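Local structure of Cfl (7A9J) at residues Ile77-Tyr90 with Asp236-Leu250. The protein is a coronafacic acid ligase that probably activates carboxylic acids with ATP for amide formation, as a member of the AMP-binding enzyme family. The protein carries 1 engineered substitution. Numbering follows the deposited sequence.
With R4Z (6-ethyl-1-oxidanylidene-indene-4-carboxylic acid), chain B.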
loop_
_atom_site.group_PDB
_atom_site.type_symbol
_atom_site.label_atom_id
_atom_site.label_comp_id
_atom_site.label_asym_id
_atom_site.label_seq_id
_atom_site.Cartn_x
_atom_site.Cartn_y
_atom_site.Cartn_z
ATOM N N ILE A 77 15.148 10.798 -4.015
ATOM C CA ILE A 77 14.904 11.026 -2.599
ATOM C C ILE A 77 14.986 9.677 -1.908
ATOM O O ILE A 77 14.366 8.694 -2.349
ATOM C CB ILE A 77 13.529 11.678 -2.349
ATOM C CG1 ILE A 77 13.445 13.021 -3.083
ATOM C CG2 ILE A 77 13.376 11.950 -0.861
ATOM C CD1 ILE A 77 12.115 13.736 -2.891
ATOM N N HIS A 78 15.704 9.638 -0.815
ATOM C CA HIS A 78 16.085 8.312 -0.317
ATOM C C HIS A 78 16.213 8.452 1.204
ATOM O O HIS A 78 17.296 8.650 1.727
ATOM C CB HIS A 78 17.381 7.872 -0.998
ATOM C CG HIS A 78 17.850 6.480 -0.670
ATOM N ND1 HIS A 78 19.192 6.201 -0.447
ATOM C CD2 HIS A 78 17.210 5.276 -0.654
ATOM C CE1 HIS A 78 19.342 4.904 -0.246
ATOM N NE2 HIS A 78 18.169 4.313 -0.408
ATOM N N MET A 79 15.079 8.376 1.917
ATOM C CA MET A 79 15.124 8.594 3.360
ATOM C C MET A 79 13.933 7.954 4.077
ATOM O O MET A 79 12.891 7.638 3.470
ATOM C CB MET A 79 15.213 10.084 3.685
ATOM C CG MET A 79 14.064 10.903 3.363
ATOM S SD MET A 79 14.294 12.698 3.893
ATOM C CE MET A 79 15.845 13.182 3.109
ATOM N N GLY A 80 14.165 7.662 5.364
ATOM C CA GLY A 80 13.137 7.112 6.235
ATOM C C GLY A 80 12.148 8.191 6.649
ATOM O O GLY A 80 12.194 9.323 6.173
ATOM N N ASN A 81 11.161 7.808 7.471
ATOM C CA ASN A 81 10.073 8.742 7.755
ATOM C C ASN A 81 10.590 9.903 8.626
ATOM O O ASN A 81 11.078 9.672 9.727
ATOM C CB ASN A 81 8.973 8.037 8.512
ATOM C CG ASN A 81 8.346 6.930 7.685
ATOM O OD1 ASN A 81 8.611 6.804 6.479
ATOM N ND2 ASN A 81 7.681 5.994 8.390
ATOM N N CYS A 82 10.486 11.102 8.126
ATOM C CA CYS A 82 10.866 12.282 8.930
ATOM C C CYS A 82 10.137 13.486 8.356
ATOM O O CYS A 82 9.571 13.437 7.246
ATOM C CB CYS A 82 12.389 12.480 8.958
ATOM S SG CYS A 82 13.097 12.754 7.315
ATOM N N PHE A 83 10.191 14.609 9.118
ATOM C CA PHE A 83 9.465 15.780 8.634
ATOM C C PHE A 83 10.141 16.332 7.367
ATOM O O PHE A 83 9.486 16.897 6.481
ATOM C CB PHE A 83 9.477 16.909 9.699
ATOM C CG PHE A 83 8.794 16.573 11.006
ATOM C CD1 PHE A 83 7.993 15.405 11.138
ATOM C CD2 PHE A 83 8.913 17.457 12.089
ATOM C CE1 PHE A 83 7.359 15.146 12.364
ATOM C CE2 PHE A 83 8.315 17.221 13.311
ATOM C CZ PHE A 83 7.513 16.053 13.469
ATOM N N GLU A 84 11.460 16.146 7.268
ATOM C CA GLU A 84 12.175 16.627 6.094
ATOM C C GLU A 84 11.709 15.943 4.827
ATOM O O GLU A 84 11.746 16.586 3.755
ATOM C CB GLU A 84 13.699 16.424 6.241
ATOM C CG GLU A 84 14.288 17.397 7.273
ATOM C CD GLU A 84 14.056 16.949 8.727
ATOM O OE1 GLU A 84 13.570 15.833 9.001
ATOM O OE2 GLU A 84 14.419 17.738 9.617
ATOM N N LEU A 85 11.234 14.675 4.925
ATOM C CA LEU A 85 10.807 13.967 3.720
ATOM C C LEU A 85 9.561 14.629 3.147
ATOM O O LEU A 85 9.512 14.947 1.947
ATOM C CB LEU A 85 10.556 12.470 4.046
ATOM C CG LEU A 85 10.051 11.621 2.863
ATOM C CD1 LEU A 85 10.902 11.893 1.588
ATOM C CD2 LEU A 85 10.131 10.141 3.266
ATOM N N ILE A 86 8.552 14.884 3.988
ATOM C CA ILE A 86 7.337 15.482 3.437
ATOM C C ILE A 86 7.597 16.937 3.035
ATOM O O ILE A 86 7.074 17.410 2.012
ATOM C CB ILE A 86 6.164 15.323 4.428
ATOM C CG1 ILE A 86 4.857 15.919 3.824
ATOM C CG2 ILE A 86 6.539 15.938 5.796
ATOM C CD1 ILE A 86 4.406 15.295 2.429
ATOM N N ALA A 87 8.468 17.648 3.763
ATOM C CA ALA A 87 8.800 18.992 3.335
ATOM C C ALA A 87 9.477 18.989 1.969
ATOM O O ALA A 87 9.233 19.890 1.138
ATOM C CB ALA A 87 9.676 19.644 4.404
ATOM N N THR A 88 10.352 17.995 1.730
ATOM C CA THR A 88 11.081 17.937 0.467
ATOM C C THR A 88 10.143 17.622 -0.679
ATOM O O THR A 88 10.267 18.211 -1.749
ATOM C CB THR A 88 12.177 16.863 0.556
ATOM O OG1 THR A 88 13.159 17.308 1.518
ATOM C CG2 THR A 88 12.859 16.655 -0.800
ATOM N N TYR A 89 9.185 16.684 -0.476
ATOM C CA TYR A 89 8.185 16.474 -1.528
ATOM C C TYR A 89 7.504 17.791 -1.897
ATOM O O TYR A 89 7.372 18.121 -3.077
ATOM C CB TYR A 89 7.092 15.486 -1.081
ATOM C CG TYR A 89 7.498 14.092 -0.868
ATOM C CD1 TYR A 89 8.528 13.500 -1.618
ATOM C CD2 TYR A 89 6.819 13.323 0.064
ATOM C CE1 TYR A 89 8.841 12.133 -1.451
ATOM C CE2 TYR A 89 7.146 11.975 0.267
ATOM C CZ TYR A 89 8.144 11.384 -0.499
ATOM O OH TYR A 89 8.470 10.053 -0.341
ATOM N N TYR A 90 7.051 18.555 -0.897
ATOM C CA TYR A 90 6.350 19.782 -1.222
ATOM C C TYR A 90 7.269 20.833 -1.844
ATOM O O TYR A 90 6.829 21.632 -2.699
ATOM C CB TYR A 90 5.750 20.362 0.036
ATOM C CG TYR A 90 4.413 19.723 0.356
ATOM C CD1 TYR A 90 3.327 19.875 -0.532
ATOM C CD2 TYR A 90 4.206 19.076 1.566
ATOM C CE1 TYR A 90 2.048 19.353 -0.203
ATOM C CE2 TYR A 90 2.945 18.560 1.896
ATOM C CZ TYR A 90 1.884 18.725 1.000
ATOM O OH TYR A 90 0.645 18.233 1.324
ATOM N N ASP A 236 6.149 2.853 4.547
ATOM C CA ASP A 236 7.125 3.943 4.490
ATOM C C ASP A 236 6.636 5.120 3.667
ATOM O O ASP A 236 6.055 4.969 2.584
ATOM C CB ASP A 236 8.470 3.483 3.885
ATOM C CG ASP A 236 9.136 2.337 4.628
ATOM O OD1 ASP A 236 8.924 2.147 5.844
ATOM O OD2 ASP A 236 9.931 1.641 3.973
ATOM N N LEU A 237 6.986 6.336 4.154
ATOM C CA LEU A 237 6.592 7.558 3.462
ATOM C C LEU A 237 7.291 7.714 2.114
ATOM O O LEU A 237 6.848 8.500 1.279
ATOM C CB LEU A 237 6.904 8.781 4.383
ATOM C CG LEU A 237 6.584 10.169 3.818
ATOM C CD1 LEU A 237 5.128 10.302 3.361
ATOM C CD2 LEU A 237 6.960 11.167 4.987
ATOM N N ILE A 238 8.342 6.948 1.868
ATOM C CA ILE A 238 8.972 6.929 0.547
ATOM C C ILE A 238 8.136 6.133 -0.451
ATOM O O ILE A 238 8.385 6.201 -1.650
ATOM C CB ILE A 238 10.399 6.382 0.723
ATOM C CG1 ILE A 238 11.394 6.966 -0.310
ATOM C CG2 ILE A 238 10.431 4.877 0.603
ATOM C CD1 ILE A 238 11.661 8.496 -0.186
ATOM N N SER A 239 7.131 5.436 0.012
ATOM C CA SER A 239 6.341 4.566 -0.912
ATOM C C SER A 239 5.104 5.314 -1.429
ATOM O O SER A 239 4.437 6.014 -0.671
ATOM C CB SER A 239 5.913 3.319 -0.161
ATOM O OG SER A 239 5.252 2.422 -1.063
ATOM N N PRO A 240 4.742 5.233 -2.697
ATOM C CA PRO A 240 3.633 6.062 -3.237
ATOM C C PRO A 240 2.299 6.062 -2.483
ATOM O O PRO A 240 1.714 7.126 -2.328
ATOM C CB PRO A 240 3.416 5.451 -4.650
ATOM C CG PRO A 240 4.771 5.122 -5.092
ATOM C CD PRO A 240 5.442 4.494 -3.781
ATOM N N TRP A 241 1.803 4.918 -1.992
ATOM C CA TRP A 241 0.540 5.006 -1.252
ATOM C C TRP A 241 0.643 5.970 -0.046
ATOM O O TRP A 241 -0.274 6.743 0.213
ATOM C CB TRP A 241 0.109 3.629 -0.767
ATOM C CG TRP A 241 -1.280 3.582 -0.183
ATOM C CD1 TRP A 241 -2.365 4.354 -0.528
ATOM C CD2 TRP A 241 -1.720 2.669 0.815
ATOM N NE1 TRP A 241 -3.476 3.988 0.242
ATOM C CE2 TRP A 241 -3.093 2.964 1.074
ATOM C CE3 TRP A 241 -1.079 1.643 1.526
ATOM C CZ2 TRP A 241 -3.831 2.275 2.032
ATOM C CZ3 TRP A 241 -1.789 0.963 2.463
ATOM C CH2 TRP A 241 -3.151 1.302 2.727
ATOM N N SER A 242 1.739 5.907 0.691
ATOM C CA SER A 242 1.886 6.802 1.856
ATOM C C SER A 242 2.081 8.240 1.432
ATOM O O SER A 242 1.671 9.142 2.152
ATOM C CB SER A 242 3.033 6.368 2.720
ATOM O OG SER A 242 2.709 5.174 3.399
ATOM N N ILE A 243 2.740 8.479 0.298
ATOM C CA ILE A 243 2.856 9.862 -0.184
ATOM C C ILE A 243 1.471 10.450 -0.411
ATOM O O ILE A 243 1.142 11.557 0.056
ATOM C CB ILE A 243 3.680 9.883 -1.484
ATOM C CG1 ILE A 243 5.074 9.399 -1.198
ATOM C CG2 ILE A 243 3.564 11.291 -2.156
ATOM C CD1 ILE A 243 5.973 9.211 -2.453
ATOM N N LEU A 244 0.604 9.671 -1.090
ATOM C CA LEU A 244 -0.729 10.139 -1.368
ATOM C C LEU A 244 -1.525 10.301 -0.091
ATOM O O LEU A 244 -2.309 11.254 0.015
ATOM C CB LEU A 244 -1.431 9.158 -2.304
ATOM C CG LEU A 244 -0.821 9.043 -3.708
ATOM C CD1 LEU A 244 -1.690 7.996 -4.527
ATOM C CD2 LEU A 244 -0.841 10.347 -4.463
ATOM N N ILE A 245 -1.406 9.348 0.830
ATOM C CA ILE A 245 -2.118 9.458 2.108
ATOM C C ILE A 245 -1.689 10.721 2.826
ATOM O O ILE A 245 -2.523 11.439 3.364
ATOM C CB ILE A 245 -1.828 8.258 3.016
ATOM C CG1 ILE A 245 -2.589 7.032 2.474
ATOM C CG2 ILE A 245 -2.277 8.531 4.444
ATOM C CD1 ILE A 245 -2.058 5.715 3.113
ATOM N N THR A 246 -0.395 10.986 2.814
ATOM C CA THR A 246 0.122 12.152 3.542
ATOM C C THR A 246 -0.388 13.465 2.919
ATOM O O THR A 246 -0.850 14.366 3.629
ATOM C CB THR A 246 1.652 12.058 3.562
ATOM O OG1 THR A 246 2.039 10.853 4.219
ATOM C CG2 THR A 246 2.285 13.341 4.332
ATOM N N PHE A 247 -0.305 13.613 1.592
ATOM C CA PHE A 247 -0.836 14.794 0.952
ATOM C C PHE A 247 -2.328 14.931 1.236
ATOM O O PHE A 247 -2.821 16.028 1.528
ATOM C CB PHE A 247 -0.661 14.782 -0.577
ATOM C CG PHE A 247 0.770 14.826 -1.048
ATOM C CD1 PHE A 247 1.762 15.587 -0.366
ATOM C CD2 PHE A 247 1.100 14.252 -2.246
ATOM C CE1 PHE A 247 3.059 15.618 -0.874
ATOM C CE2 PHE A 247 2.401 14.279 -2.735
ATOM C CZ PHE A 247 3.377 15.005 -2.086
ATOM N N ALA A 248 -3.059 13.817 1.139
ATOM C CA ALA A 248 -4.506 13.899 1.290
ATOM C C ALA A 248 -4.888 14.261 2.711
ATOM O O ALA A 248 -5.795 15.079 2.900
ATOM C CB ALA A 248 -5.159 12.533 0.900
ATOM N N ALA A 249 -4.201 13.682 3.710
ATOM C CA ALA A 249 -4.512 13.991 5.100
ATOM C C ALA A 249 -4.252 15.469 5.401
ATOM O O ALA A 249 -5.080 16.144 5.988
ATOM C CB ALA A 249 -3.650 13.175 6.079
ATOM N N LEU A 250 -3.087 15.968 4.989
ATOM C CA LEU A 250 -2.755 17.376 5.225
ATOM C C LEU A 250 -3.741 18.291 4.527
ATOM O O LEU A 250 -4.200 19.260 5.130
ATOM C CB LEU A 250 -1.315 17.659 4.779
ATOM C CG LEU A 250 -0.261 16.900 5.591
ATOM C CD1 LEU A 250 1.148 17.086 4.943
ATOM C CD2 LEU A 250 -0.236 17.429 7.032
HETATM C C13 R4Z B . -0.927 3.672 -5.812
HETATM C C15 R4Z B . -2.505 2.534 -4.183
HETATM C C02 R4Z B . -3.955 1.320 -2.400
HETATM C C03 R4Z B . -3.843 0.324 -1.430
HETATM C C04 R4Z B . -2.427 -0.229 -1.592
HETATM C C05 R4Z B . -2.788 1.621 -3.180
HETATM C C06 R4Z B . -1.782 0.729 -2.730
HETATM C C07 R4Z B . -0.519 0.816 -3.302
HETATM C C08 R4Z B . 0.589 -0.140 -2.830
HETATM C C11 R4Z B . -0.238 1.768 -4.282
HETATM C C12 R4Z B . -1.229 2.647 -4.739
HETATM C C14 R4Z B . -0.162 4.886 -5.213
HETATM O O01 R4Z B . -4.995 1.900 -2.574
HETATM O O09 R4Z B . 1.775 0.147 -3.146
HETATM O O10 R4Z B . 0.347 -1.195 -2.161
HETATM O O HOH W 1 10.282 6.425 4.225
HETATM O O HOH W 2 7.184 2.768 7.728
#
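Both backbone polar groups of L237 are held by side chains of 77-90. N81 OD1 accepts from L237 N at 2.9 Å in a nearly straight bond (170°). Y89 OH donates to L237 O at 2.8 Å, and that oxygen lies at the ring edge. A water also donates to N81 OD1; it links M79 O with I238 N. N81 ND2 bonds to L259 O. The L237 side chain extends anti to the backbone N, which sends its branched end toward L85 and Y89; L85 CD2 lies 3.6 Å from L237 CG. I238 CD1 packs on I77 CG2 and L85 CD1. I243 packs against the hydroxyl end of Y89, with I243 CD1 3.4 Å from Y89 OH. Further along, in one of the two conformers of I86, CD1 meets T246 CG2. F247 CE1 lies over one face of Y90, the ring planes inclined at 56°, while L250 CD1 sits at the Y90 edge. Helices 83-90 and 240-250 cross at -81°. On another side of 240-250, W241 lays its ring over R4Z, and P240 and L244 touch the ligand's ethyl end. The contact thus packs the five-stranded parallel sheet region, through strand 74-78 and helix 83-95, on pocket-lining helix 240-251 in the large N-terminal domain of the adenylate-forming fold.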